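Local coordinates for fucolectin-related protein (PDB 2WMF) that probably hydrolyses glycosidic linkages in host blood-group carbohydrate antigens, as a family 98 glycoside hydrolase of the pneumococcus, at residues Q136-S141 against A171-H176; K165-C170 against K205-A210; M280-Y283 against V289-F292; D421-R426 against Y432-N437. All blocks are in the same frame, centred on the assembly; numbering follows the deposited sequence.

Contact 1. Residues Q136-S141 against A171-H176; sequences QFQKYS and AKYGAH
Tyr173 and Phe137 meet with near-parallel but slipped rings, each placing its CB over a face of the other. Starting at Tyr173 CB, the first thing met is one face of the Phe137 ring, whose centroid is 4.3 Å away. One bond further on, Tyr173 CG is 3.4 Å from Phe137 CB, a snug CH-pi approach with that CB standing 3.6 Å from the Tyr173 ring centroid. In both residues CG lies beside the backbone N and anti to the carbonyl carbon (chi1 -70° in Tyr173), which leaves the two rings running past each other. Beyond CG the ring divides its contacts: CD2 slides along Phe137 CD2 at 3.7 Å, whereas CE1 moves on to Gln138 CG. The two ring planes are 24° apart but slipped so far that they hardly overlap, so the face contacts come from the two CB groups.

This is the seam between two neighbouring outer helices of an eight-stranded (beta/alpha)8 barrel, 130-139 and 159-172, near their C-terminal ends, where the chain turns back towards strands 143-149 and 176-180. The far rim of Phe137 reaches inward under this seam, and its CE1 and CZ both press on the methyl of Ala175, with CE1 to CB at 3.4 Å.

At the tip, Tyr173 OH is tight against the aliphatic part of Gln138, 3.0 Å from CG. The Gln138 amide runs almost parallel to the tyrosine ring, 4° apart. Asp134, one helical turn earlier, accepts hydrogen bonds on OD1 from both Tyr173 OH and Gln138 NE2, while its OD2 pairs with Lys172 NZ in a salt bridge.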
loop_
_atom_site.group_PDB
_atom_site.type_symbol
_atom_site.label_atom_id
_atom_site.label_comp_id
_atom_site.label_asym_id
_atom_site.label_seq_id
_atom_site.Cartn_x
_atom_site.Cartn_y
_atom_site.Cartn_z
ATOM N N GLN A 136 -6.658 24.513 -15.846
ATOM C CA GLN A 136 -7.333 23.243 -15.923
ATOM C C GLN A 136 -8.273 23.016 -14.725
ATOM O O GLN A 136 -9.376 22.512 -14.919
ATOM C CB GLN A 136 -6.362 22.064 -16.122
ATOM C CG GLN A 136 -5.332 22.216 -17.243
ATOM C CD GLN A 136 -5.889 22.912 -18.496
ATOM O OE1 GLN A 136 -6.920 22.488 -19.060
ATOM N NE2 GLN A 136 -5.237 24.000 -18.911
ATOM N N PHE A 137 -7.857 23.412 -13.518
ATOM C CA PHE A 137 -8.744 23.317 -12.348
ATOM C C PHE A 137 -10.007 24.183 -12.535
ATOM O O PHE A 137 -11.087 23.787 -12.138
ATOM C CB PHE A 137 -8.034 23.754 -11.069
ATOM C CG PHE A 137 -7.112 22.727 -10.460
ATOM C CD1 PHE A 137 -7.569 21.451 -10.175
ATOM C CD2 PHE A 137 -5.815 23.082 -10.080
ATOM C CE1 PHE A 137 -6.723 20.486 -9.563
ATOM C CE2 PHE A 137 -4.982 22.139 -9.462
ATOM C CZ PHE A 137 -5.453 20.832 -9.204
ATOM N N GLN A 138 -9.838 25.350 -13.145
ATOM C CA GLN A 138 -10.983 26.239 -13.366
ATOM C C GLN A 138 -11.993 25.577 -14.294
ATOM O O GLN A 138 -13.207 25.704 -14.113
ATOM C CB GLN A 138 -10.528 27.555 -13.986
ATOM C CG GLN A 138 -9.731 28.426 -13.089
ATOM C CD GLN A 138 -9.291 29.688 -13.824
ATOM O OE1 GLN A 138 -10.153 30.428 -14.334
ATOM N NE2 GLN A 138 -7.961 29.931 -13.923
ATOM N N LYS A 139 -11.497 24.909 -15.316
ATOM C CA LYS A 139 -12.341 24.377 -16.361
ATOM C C LYS A 139 -12.991 23.031 -16.051
ATOM O O LYS A 139 -14.094 22.747 -16.527
ATOM C CB LYS A 139 -11.529 24.282 -17.633
ATOM C CG LYS A 139 -12.355 23.778 -18.809
ATOM C CD LYS A 139 -11.806 24.208 -20.144
ATOM C CE LYS A 139 -12.768 23.754 -21.249
ATOM N NZ LYS A 139 -12.240 24.141 -22.587
ATOM N N TYR A 140 -12.279 22.169 -15.301
ATOM C CA TYR A 140 -12.672 20.779 -15.142
ATOM C C TYR A 140 -12.953 20.429 -13.672
ATOM O O TYR A 140 -12.013 20.270 -12.868
ATOM C CB TYR A 140 -11.563 19.867 -15.684
ATOM C CG TYR A 140 -11.323 20.015 -17.172
ATOM C CD1 TYR A 140 -12.284 19.552 -18.092
ATOM C CD2 TYR A 140 -10.208 20.698 -17.667
ATOM C CE1 TYR A 140 -12.102 19.697 -19.443
ATOM C CE2 TYR A 140 -10.017 20.857 -19.054
ATOM C CZ TYR A 140 -10.993 20.355 -19.925
ATOM O OH TYR A 140 -10.828 20.493 -21.273
ATOM N N SER A 141 -14.230 20.251 -13.339
ATOM C CA SER A 141 -14.612 19.821 -11.995
ATOM C C SER A 141 -14.103 18.387 -11.682
ATOM O O SER A 141 -13.928 18.039 -10.519
ATOM C CB SER A 141 -16.146 19.896 -11.793
ATOM O OG SER A 141 -16.835 19.005 -12.623
ATOM N N ALA A 171 -4.127 23.954 -3.484
ATOM C CA ALA A 171 -4.825 24.509 -2.306
ATOM C C ALA A 171 -5.858 25.557 -2.736
ATOM O O ALA A 171 -6.914 25.701 -2.097
ATOM C CB ALA A 171 -3.806 25.107 -1.297
ATOM N N LYS A 172 -5.553 26.276 -3.802
ATOM C CA LYS A 172 -6.463 27.307 -4.322
ATOM C C LYS A 172 -7.809 26.704 -4.755
ATOM O O LYS A 172 -8.885 27.355 -4.667
ATOM C CB LYS A 172 -5.757 28.049 -5.448
ATOM C CG LYS A 172 -6.570 29.112 -6.132
ATOM C CD LYS A 172 -5.723 29.929 -7.143
ATOM C CE LYS A 172 -6.599 30.798 -8.048
ATOM N NZ LYS A 172 -5.842 31.409 -9.150
ATOM N N TYR A 173 -7.767 25.456 -5.224
ATOM C CA TYR A 173 -8.914 24.807 -5.840
ATOM C C TYR A 173 -9.453 23.617 -5.034
ATOM O O TYR A 173 -10.274 22.879 -5.540
ATOM C CB TYR A 173 -8.556 24.377 -7.291
ATOM C CG TYR A 173 -8.403 25.583 -8.224
ATOM C CD1 TYR A 173 -9.538 26.224 -8.711
ATOM C CD2 TYR A 173 -7.155 26.128 -8.520
ATOM C CE1 TYR A 173 -9.432 27.359 -9.516
ATOM C CE2 TYR A 173 -7.026 27.260 -9.323
ATOM C CZ TYR A 173 -8.165 27.883 -9.817
ATOM O OH TYR A 173 -8.127 29.034 -10.615
ATOM N N GLY A 174 -8.979 23.417 -3.801
ATOM C CA GLY A 174 -9.457 22.313 -2.980
ATOM C C GLY A 174 -9.003 20.947 -3.456
ATOM O O GLY A 174 -9.625 19.936 -3.141
ATOM N N ALA A 175 -7.901 20.943 -4.208
ATOM C CA ALA A 175 -7.375 19.742 -4.799
ATOM C C ALA A 175 -6.252 19.133 -3.961
ATOM O O ALA A 175 -5.818 19.724 -2.949
ATOM C CB ALA A 175 -6.890 20.051 -6.217
ATOM N N HIS A 176 -5.787 17.950 -4.378
ATOM C CA HIS A 176 -4.667 17.264 -3.685
ATOM C C HIS A 176 -3.428 17.112 -4.586
ATOM O O HIS A 176 -3.539 16.766 -5.755
ATOM C CB HIS A 176 -5.090 15.879 -3.206
ATOM C CG HIS A 176 -6.020 15.897 -2.030
ATOM N ND1 HIS A 176 -7.401 15.905 -2.158
ATOM C CD2 HIS A 176 -5.755 15.913 -0.701
ATOM C CE1 HIS A 176 -7.939 15.946 -0.947
ATOM N NE2 HIS A 176 -6.958 15.939 -0.040
#

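Contact 2. Residues K165-C170 against K205-A210; sequences KYLEVC and KNLVLA
Leu167 reaches across to Asn206 and Leu207 with a single methyl, CD1. Its side chain leaves the helix with CG anti to the backbone N (chi1 173°), and the second torsion, 57°, turns CD1 down on the backbone where the 3-10 turn at Lys205-Asn206 gives way to strand 207-212. There CD1 is wedged among three groups: Asn206 O at 3.7 Å, Asn206 CB at 3.8 Å and Leu207 CB at 4.0 Å. Leu207 has nearly the same conformation, CG again opposite its own N, but it presents CB to Leu167 while its side chain also packs on Phe196 and Ser200 of helix 194-203.

One turn along the helix Cys170 faces Asn206, their CA atoms 6.7 Å apart, although its side chain stays 4.6 Å or more from the strand segment. The Asn206 side chain in turn folds back beside its own N and comes near the backbone carbonyl of Cys170.

In the barrel, helix 159-172 precedes strand 176-180 and packs on the outside of it; here the helix also reaches the start of the next strand, 207-212. Phe177 fills the angle between them, touching Leu167 and Leu207 alike, and Tyr203 of helix 194-203 packs against Leu167. On the face of the helix turned from the strand, Lys165 NZ makes a weak salt bridge with Glu168 OE1, 3.4 Å long.

With no hydrogen bond across it, the contact between the two segments rests on van der Waals packing, most closely at Leu167 CD1; the strand's backbone polar groups pair with Phe177 and Trp179 instead.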
loop_
_atom_site.group_PDB
_atom_site.type_symbol
_atom_site.label_atom_id
_atom_site.label_comp_id
_atom_site.label_asym_id
_atom_site.label_seq_id
_atom_site.Cartn_x
_atom_site.Cartn_y
_atom_site.Cartn_z
ATOM N N LYS A 165 5.083 24.782 -5.447
ATOM C CA LYS A 165 4.265 25.701 -6.255
ATOM C C LYS A 165 3.000 24.994 -6.720
ATOM O O LYS A 165 1.902 25.568 -6.681
ATOM C CB LYS A 165 5.038 26.228 -7.451
ATOM C CG LYS A 165 4.248 27.240 -8.260
ATOM C CD LYS A 165 4.068 28.621 -7.559
ATOM C CE LYS A 165 2.795 29.280 -8.007
ATOM N NZ LYS A 165 1.673 28.530 -7.340
ATOM N N TYR A 166 3.123 23.753 -7.167
ATOM C CA TYR A 166 1.917 23.030 -7.583
ATOM C C TYR A 166 0.966 22.776 -6.407
ATOM O O TYR A 166 -0.274 22.886 -6.562
ATOM C CB TYR A 166 2.258 21.707 -8.242
ATOM C CG TYR A 166 2.943 21.787 -9.604
ATOM C CD1 TYR A 166 2.385 22.518 -10.681
ATOM C CD2 TYR A 166 4.117 21.096 -9.817
ATOM C CE1 TYR A 166 3.023 22.541 -11.919
ATOM C CE2 TYR A 166 4.729 21.086 -11.023
ATOM C CZ TYR A 166 4.209 21.818 -12.082
ATOM O OH TYR A 166 4.879 21.781 -13.288
ATOM N N LEU A 167 1.529 22.477 -5.238
ATOM C CA LEU A 167 0.716 22.294 -4.028
ATOM C C LEU A 167 -0.122 23.576 -3.743
ATOM O O LEU A 167 -1.289 23.491 -3.368
ATOM C CB LEU A 167 1.630 21.915 -2.857
ATOM C CG LEU A 167 1.000 21.837 -1.451
ATOM C CD1 LEU A 167 -0.178 20.839 -1.388
ATOM C CD2 LEU A 167 2.126 21.503 -0.419
ATOM N N GLU A 168 0.504 24.746 -3.865
ATOM C CA GLU A 168 -0.204 26.030 -3.685
ATOM C C GLU A 168 -1.384 26.161 -4.653
ATOM O O GLU A 168 -2.490 26.518 -4.252
ATOM C CB GLU A 168 0.793 27.170 -3.873
ATOM C CG GLU A 168 0.183 28.517 -3.762
ATOM C CD GLU A 168 1.231 29.635 -3.811
ATOM O OE1 GLU A 168 2.406 29.396 -4.162
ATOM O OE2 GLU A 168 0.861 30.773 -3.476
ATOM N N VAL A 169 -1.170 25.803 -5.912
ATOM C CA VAL A 169 -2.258 25.817 -6.901
ATOM C C VAL A 169 -3.368 24.836 -6.473
ATOM O O VAL A 169 -4.557 25.141 -6.551
ATOM C CB VAL A 169 -1.806 25.466 -8.332
ATOM C CG1 VAL A 169 -3.006 25.500 -9.327
ATOM C CG2 VAL A 169 -0.725 26.426 -8.863
ATOM N N CYS A 170 -2.979 23.636 -6.042
ATOM C CA CYS A 170 -3.942 22.683 -5.546
ATOM C C CYS A 170 -4.779 23.272 -4.422
ATOM O O CYS A 170 -5.986 23.103 -4.397
ATOM C CB CYS A 170 -3.233 21.399 -5.087
ATOM S SG CYS A 170 -2.628 20.384 -6.491
ATOM N N LYS A 205 -3.414 20.310 4.415
ATOM C CA LYS A 205 -4.728 19.755 4.017
ATOM C C LYS A 205 -4.724 19.140 2.608
ATOM O O LYS A 205 -5.406 18.129 2.357
ATOM C CB LYS A 205 -5.840 20.824 4.112
ATOM C CG LYS A 205 -7.193 20.214 4.047
ATOM C CD LYS A 205 -8.376 21.101 4.356
ATOM C CE LYS A 205 -9.657 20.135 4.411
ATOM N NZ LYS A 205 -9.882 19.054 5.530
ATOM N N ASN A 206 -3.977 19.752 1.697
ATOM C CA ASN A 206 -4.009 19.399 0.266
ATOM C C ASN A 206 -2.874 18.483 -0.149
ATOM O O ASN A 206 -2.769 18.147 -1.321
ATOM C CB ASN A 206 -3.933 20.672 -0.575
ATOM C CG ASN A 206 -5.039 21.660 -0.226
ATOM O OD1 ASN A 206 -6.141 21.642 -0.812
ATOM N ND2 ASN A 206 -4.742 22.535 0.699
ATOM N N LEU A 207 -2.065 18.048 0.822
ATOM C CA LEU A 207 -0.852 17.276 0.515
ATOM C C LEU A 207 -1.016 15.820 0.971
ATOM O O LEU A 207 -1.436 15.569 2.083
ATOM C CB LEU A 207 0.362 17.863 1.228
ATOM C CG LEU A 207 1.754 17.258 0.981
ATOM C CD1 LEU A 207 2.088 17.227 -0.552
ATOM C CD2 LEU A 207 2.836 17.969 1.812
ATOM N N VAL A 208 -0.629 14.894 0.108
ATOM C CA VAL A 208 -0.488 13.479 0.453
ATOM C C VAL A 208 0.955 13.073 0.144
ATOM O O VAL A 208 1.401 13.245 -1.006
ATOM C CB VAL A 208 -1.406 12.583 -0.378
ATOM C CG1 VAL A 208 -1.233 11.128 0.070
ATOM C CG2 VAL A 208 -2.886 13.087 -0.288
ATOM N N LEU A 209 1.682 12.582 1.155
ATOM C CA LEU A 209 3.040 12.065 0.958
ATOM C C LEU A 209 2.916 10.529 1.020
ATOM O O LEU A 209 2.176 9.972 1.844
ATOM C CB LEU A 209 4.005 12.638 1.995
ATOM C CG LEU A 209 4.209 14.173 1.916
ATOM C CD1 LEU A 209 5.136 14.717 3.047
ATOM C CD2 LEU A 209 4.623 14.576 0.484
ATOM N N ALA A 210 3.609 9.843 0.128
ATOM C CA ALA A 210 3.397 8.403 -0.044
ATOM C C ALA A 210 4.646 7.657 -0.466
ATOM O O ALA A 210 5.514 8.190 -1.140
ATOM C CB ALA A 210 2.221 8.146 -1.055
#

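Contact 3. Residues M280-Y283 against V289-F292; sequences MNVY and VYNF
Tyr283 OH is shared: it hydrogen-bonds to Asn323 O and probably also to Tyr432 OH, while at the other end of the same side chain Tyr283 CB rests against Tyr290 OH at 3.2 Å. The two residues belong to the last beta-alpha-beta unit of the (beta/alpha)8 barrel, in which helix 272-283 leads into the closing strand 289-293.

The end of the Tyr290 side chain reaches the C-terminal turn of that helix. With CG placed beside its own N and anti to the carbonyl carbon (chi1 -53°), the ring lies lengthwise between strand and helix, and its hydroxyl ends up in the plane of the Tyr283 ring, at the edge. Tyr290 OH also lies 3.4 Å from Tyr283 CA; no hydrogen bond joins the segments, and the meeting is of oxygen with C-H groups.

The end of the Tyr283 side chain leads away from the strand, its CG anti to the backbone N, and its ring packs edge-to-face with His319 of helix 307-322. Val282, by contrast, points at the strand and also touches Ser240 of the neighbouring strand 237-243. Met279 adds to the apolar surroundings of Tyr290 from one turn earlier in the helix. Val282 and Tyr290 pass each other in opposite directions, and along that slide Val282 CG1 lies 3.9 Å from Tyr290 CE1.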
loop_
_atom_site.group_PDB
_atom_site.type_symbol
_atom_site.label_atom_id
_atom_site.label_comp_id
_atom_site.label_asym_id
_atom_site.label_seq_id
_atom_site.Cartn_x
_atom_site.Cartn_y
_atom_site.Cartn_z
ATOM N N MET A 280 -2.118 -3.496 4.092
ATOM C CA MET A 280 -2.292 -3.576 5.544
ATOM C C MET A 280 -1.238 -2.789 6.349
ATOM O O MET A 280 -1.563 -2.190 7.333
ATOM C CB MET A 280 -2.275 -5.028 6.000
ATOM C CG MET A 280 -2.651 -5.214 7.460
ATOM S SD MET A 280 -2.529 -6.924 8.044
ATOM C CE MET A 280 -3.978 -7.624 7.266
ATOM N N ASN A 281 0.029 -2.784 5.915
ATOM C CA ASN A 281 1.073 -2.007 6.562
ATOM C C ASN A 281 0.739 -0.521 6.580
ATOM O O ASN A 281 1.106 0.188 7.529
ATOM C CB ASN A 281 2.401 -2.199 5.807
ATOM C CG ASN A 281 3.061 -3.550 6.074
ATOM O OD1 ASN A 281 2.557 -4.396 6.831
ATOM N ND2 ASN A 281 4.189 -3.772 5.389
ATOM N N VAL A 282 0.110 -0.079 5.498
ATOM C CA VAL A 282 -0.275 1.349 5.331
ATOM C C VAL A 282 -1.506 1.632 6.217
ATOM O O VAL A 282 -1.470 2.538 7.094
ATOM C CB VAL A 282 -0.504 1.681 3.851
ATOM C CG1 VAL A 282 -1.169 3.050 3.701
ATOM C CG2 VAL A 282 0.868 1.607 3.071
ATOM N N TYR A 283 -2.541 0.843 5.999
ATOM C CA TYR A 283 -3.818 0.938 6.759
ATOM C C TYR A 283 -3.580 1.003 8.278
ATOM O O TYR A 283 -4.048 1.930 8.977
ATOM C CB TYR A 283 -4.722 -0.236 6.374
ATOM C CG TYR A 283 -5.935 -0.352 7.239
ATOM C CD1 TYR A 283 -7.100 0.318 6.907
ATOM C CD2 TYR A 283 -5.954 -1.198 8.339
ATOM C CE1 TYR A 283 -8.244 0.200 7.701
ATOM C CE2 TYR A 283 -7.108 -1.330 9.136
ATOM C CZ TYR A 283 -8.246 -0.623 8.805
ATOM O OH TYR A 283 -9.386 -0.745 9.639
ATOM N N VAL A 289 -4.356 6.431 1.450
ATOM C CA VAL A 289 -4.292 6.554 0.008
ATOM C C VAL A 289 -3.479 5.376 -0.552
ATOM O O VAL A 289 -2.382 5.150 -0.116
ATOM C CB VAL A 289 -3.654 7.919 -0.427
ATOM C CG1 VAL A 289 -3.445 7.935 -1.953
ATOM C CG2 VAL A 289 -4.535 9.085 0.059
ATOM N N TYR A 290 -4.050 4.676 -1.522
ATOM C CA TYR A 290 -3.487 3.432 -2.089
ATOM C C TYR A 290 -3.412 3.529 -3.606
ATOM O O TYR A 290 -4.433 3.799 -4.274
ATOM C CB TYR A 290 -4.361 2.238 -1.687
ATOM C CG TYR A 290 -4.631 2.107 -0.203
ATOM C CD1 TYR A 290 -3.853 1.280 0.596
ATOM C CD2 TYR A 290 -5.705 2.765 0.391
ATOM C CE1 TYR A 290 -4.116 1.142 1.950
ATOM C CE2 TYR A 290 -5.974 2.652 1.751
ATOM C CZ TYR A 290 -5.176 1.826 2.532
ATOM O OH TYR A 290 -5.434 1.684 3.879
ATOM N N ASN A 291 -2.208 3.303 -4.138
ATOM C CA ASN A 291 -1.920 3.311 -5.547
ATOM C C ASN A 291 -1.066 2.073 -5.857
ATOM O O ASN A 291 -0.527 1.492 -4.937
ATOM C CB ASN A 291 -1.171 4.620 -5.917
ATOM C CG ASN A 291 -1.271 5.013 -7.387
ATOM O OD1 ASN A 291 -1.721 4.258 -8.264
ATOM N ND2 ASN A 291 -0.846 6.268 -7.656
ATOM N N PHE A 292 -0.954 1.703 -7.134
ATOM C CA PHE A 292 -0.378 0.417 -7.530
ATOM C C PHE A 292 0.306 0.460 -8.884
ATOM O O PHE A 292 -0.146 1.162 -9.801
ATOM C CB PHE A 292 -1.458 -0.679 -7.593
ATOM C CG PHE A 292 -2.162 -0.839 -6.294
ATOM C CD1 PHE A 292 -1.675 -1.707 -5.323
ATOM C CD2 PHE A 292 -3.249 -0.023 -5.988
ATOM C CE1 PHE A 292 -2.291 -1.814 -4.085
ATOM C CE2 PHE A 292 -3.881 -0.102 -4.731
ATOM C CZ PHE A 292 -3.371 -0.985 -3.771
#

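Contact 4. Residues D421-R426 against Y432-N437; sequences DGYAQR and YIYNSN
The Tyr423 and Tyr434 rings form an offset stack, centroids 4.2 Å apart and planes at 17°. Tyr423 CD2 sits 3.5 Å above the middle of the Tyr434 ring, whereas Tyr434 CZ lies nearer the rim of Tyr423. The edge of the Tyr423 ring carries Tyr434 N close to its plane; Tyr432 has Gln425 O at its ring edge. Tyr434 can lean over its neighbour because CG takes the crowded position between N and the carbonyl carbon (chi1 57°).

The stack rides on a beta hairpin, strands 423-427 and 430-434, that borders a six-stranded antiparallel sheet of the C-terminal region. Two hydrogen-bonded pairs hold it. In the first, Tyr423 N to Tyr434 O and Tyr434 N to Tyr423 O are both 3.0 Å; in the second, Gln425 with Tyr432, the bond from Tyr432 N to Gln425 O is nearly straight at 172°. Between them Ala424 and Ile433 make a non-hydrogen-bonded pair on the reverse face, Ala424 CB meeting Ile433 CG1 at 4.2 Å. At the open end of the hairpin one water donates to Asp421 O and accepts from Ser436 OG, 2.7 Å from each, and Asn435 OD1 accepts a hydrogen bond from Asn437 N, forming an Asx turn.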
loop_
_atom_site.group_PDB
_atom_site.type_symbol
_atom_site.label_atom_id
_atom_site.label_comp_id
_atom_site.label_asym_id
_atom_site.label_seq_id
_atom_site.Cartn_x
_atom_site.Cartn_y
_atom_site.Cartn_z
ATOM N N ASP A 421 5.855 -17.127 15.657
ATOM C CA ASP A 421 6.766 -16.552 14.675
ATOM C C ASP A 421 6.089 -15.800 13.516
ATOM O O ASP A 421 6.819 -15.311 12.657
ATOM C CB ASP A 421 7.761 -17.579 14.108
ATOM C CG ASP A 421 7.111 -18.806 13.454
ATOM O OD1 ASP A 421 5.869 -18.889 13.345
ATOM O OD2 ASP A 421 7.894 -19.726 13.025
ATOM N N GLY A 422 4.751 -15.724 13.503
ATOM C CA GLY A 422 4.013 -14.886 12.563
ATOM C C GLY A 422 4.069 -13.414 12.926
ATOM O O GLY A 422 4.560 -13.017 14.018
ATOM N N TYR A 423 3.527 -12.597 12.022
ATOM C CA TYR A 423 3.344 -11.170 12.245
ATOM C C TYR A 423 1.950 -10.968 12.842
ATOM O O TYR A 423 0.942 -11.417 12.274
ATOM C CB TYR A 423 3.448 -10.392 10.952
ATOM C CG TYR A 423 2.977 -8.959 11.057
ATOM C CD1 TYR A 423 3.816 -7.942 11.504
ATOM C CD2 TYR A 423 1.674 -8.627 10.723
ATOM C CE1 TYR A 423 3.406 -6.607 11.573
ATOM C CE2 TYR A 423 1.219 -7.301 10.795
ATOM C CZ TYR A 423 2.091 -6.286 11.247
ATOM O OH TYR A 423 1.614 -4.974 11.277
ATOM N N ALA A 424 1.893 -10.295 13.982
ATOM C CA ALA A 424 0.604 -9.853 14.554
ATOM C C ALA A 424 0.750 -8.491 15.210
ATOM O O ALA A 424 1.731 -8.226 15.899
ATOM C CB ALA A 424 0.014 -10.866 15.554
ATOM N N GLN A 425 -0.246 -7.649 14.973
ATOM C CA GLN A 425 -0.318 -6.285 15.475
ATOM C C GLN A 425 -1.697 -6.070 16.113
ATOM O O GLN A 425 -2.697 -6.335 15.491
ATOM C CB GLN A 425 -0.107 -5.271 14.352
ATOM C CG GLN A 425 -0.074 -3.862 14.849
ATOM C CD GLN A 425 -0.026 -2.770 13.765
ATOM O OE1 GLN A 425 0.070 -1.560 14.105
ATOM N NE2 GLN A 425 -0.046 -3.178 12.456
ATOM N N ARG A 426 -1.714 -5.556 17.341
ATOM C CA ARG A 426 -2.970 -5.176 18.004
ATOM C C ARG A 426 -3.305 -3.732 17.615
ATOM O O ARG A 426 -2.462 -2.836 17.710
ATOM C CB ARG A 426 -2.873 -5.375 19.481
ATOM C CG ARG A 426 -4.218 -5.187 20.178
ATOM C CD ARG A 426 -5.132 -6.360 19.982
ATOM N NE ARG A 426 -6.428 -6.050 20.584
ATOM C CZ ARG A 426 -7.403 -6.928 20.751
ATOM N NH1 ARG A 426 -7.311 -8.177 20.270
ATOM N NH2 ARG A 426 -8.540 -6.546 21.315
ATOM N N TYR A 432 -4.401 -7.761 13.618
ATOM C CA TYR A 432 -4.035 -7.764 12.195
ATOM C C TYR A 432 -2.808 -8.707 12.058
ATOM O O TYR A 432 -1.794 -8.521 12.738
ATOM C CB TYR A 432 -3.705 -6.347 11.688
ATOM C CG TYR A 432 -4.967 -5.569 11.444
ATOM C CD1 TYR A 432 -5.526 -5.546 10.174
ATOM C CD2 TYR A 432 -5.688 -4.993 12.493
ATOM C CE1 TYR A 432 -6.754 -4.957 9.926
ATOM C CE2 TYR A 432 -6.950 -4.374 12.264
ATOM C CZ TYR A 432 -7.488 -4.354 10.993
ATOM O OH TYR A 432 -8.726 -3.772 10.766
ATOM N N ILE A 433 -2.922 -9.705 11.183
ATOM C CA ILE A 433 -2.036 -10.859 11.181
ATOM C C ILE A 433 -1.615 -11.222 9.749
ATOM O O ILE A 433 -2.433 -11.175 8.827
ATOM C CB ILE A 433 -2.777 -12.090 11.761
ATOM C CG1 ILE A 433 -3.313 -11.794 13.165
ATOM C CG2 ILE A 433 -1.920 -13.329 11.730
ATOM C CD1 ILE A 433 -4.715 -12.289 13.352
ATOM N N TYR A 434 -0.368 -11.644 9.582
ATOM C CA TYR A 434 0.058 -12.321 8.358
ATOM C C TYR A 434 1.296 -13.188 8.548
ATOM O O TYR A 434 2.043 -13.059 9.507
ATOM C CB TYR A 434 0.206 -11.375 7.170
ATOM C CG TYR A 434 1.136 -10.172 7.232
ATOM C CD1 TYR A 434 2.521 -10.321 7.400
ATOM C CD2 TYR A 434 0.640 -8.852 7.071
ATOM C CE1 TYR A 434 3.365 -9.215 7.450
ATOM C CE2 TYR A 434 1.486 -7.751 7.068
ATOM C CZ TYR A 434 2.854 -7.917 7.243
ATOM O OH TYR A 434 3.706 -6.836 7.206
ATOM N N ASN A 435 1.498 -14.065 7.553
ATOM C CA ASN A 435 2.725 -14.828 7.429
ATOM C C ASN A 435 3.733 -13.894 6.720
ATOM O O ASN A 435 3.423 -13.371 5.648
ATOM C CB ASN A 435 2.464 -16.090 6.601
ATOM C CG ASN A 435 3.721 -16.943 6.385
ATOM O OD1 ASN A 435 4.799 -16.408 6.085
ATOM N ND2 ASN A 435 3.593 -18.268 6.608
ATOM N N SER A 436 4.888 -13.663 7.353
ATOM C CA SER A 436 5.867 -12.681 6.897
ATOM C C SER A 436 6.890 -13.165 5.865
ATOM O O SER A 436 7.818 -12.404 5.522
ATOM C CB SER A 436 6.641 -12.083 8.079
ATOM O OG SER A 436 7.434 -13.034 8.731
ATOM N N ASN A 437 6.738 -14.421 5.404
ATOM C CA ASN A 437 7.638 -14.991 4.386
ATOM C C ASN A 437 7.240 -14.602 2.949
ATOM O O ASN A 437 6.224 -15.070 2.421
ATOM C CB ASN A 437 7.644 -16.515 4.529
ATOM C CG ASN A 437 8.342 -16.998 5.778
ATOM O OD1 ASN A 437 9.262 -16.358 6.293
ATOM N ND2 ASN A 437 7.879 -18.158 6.295
HETATM O O HOH W 1 7.148 -12.977 11.415
#

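How the contacts relate
Contacts 1 and 2 share helix 159-172, with centres 12 Å apart; their segments alternate along the chain, and Ala175 N probably bonds to Cys170 O at 2.9 Å. Contacts 2 and 3 meet through the barrel interior, where Val208 CG1 lies 3.9 Å from Val289 CG2. Contact 3 then joins the barrel to the C-terminal beta region at contact 4, centres 17 Å apart: Asn281 OD1 and Tyr434 OH are 2.7 Å apart, probably a hydrogen bond, and Met280 SD packs on Tyr434 CD2 at 3.8 Å. Contact 1, about 41 Å from contact 4 centre to centre, lies at the strand-entry end of the barrel, the end opposite the usual catalytic mouth of such barrels.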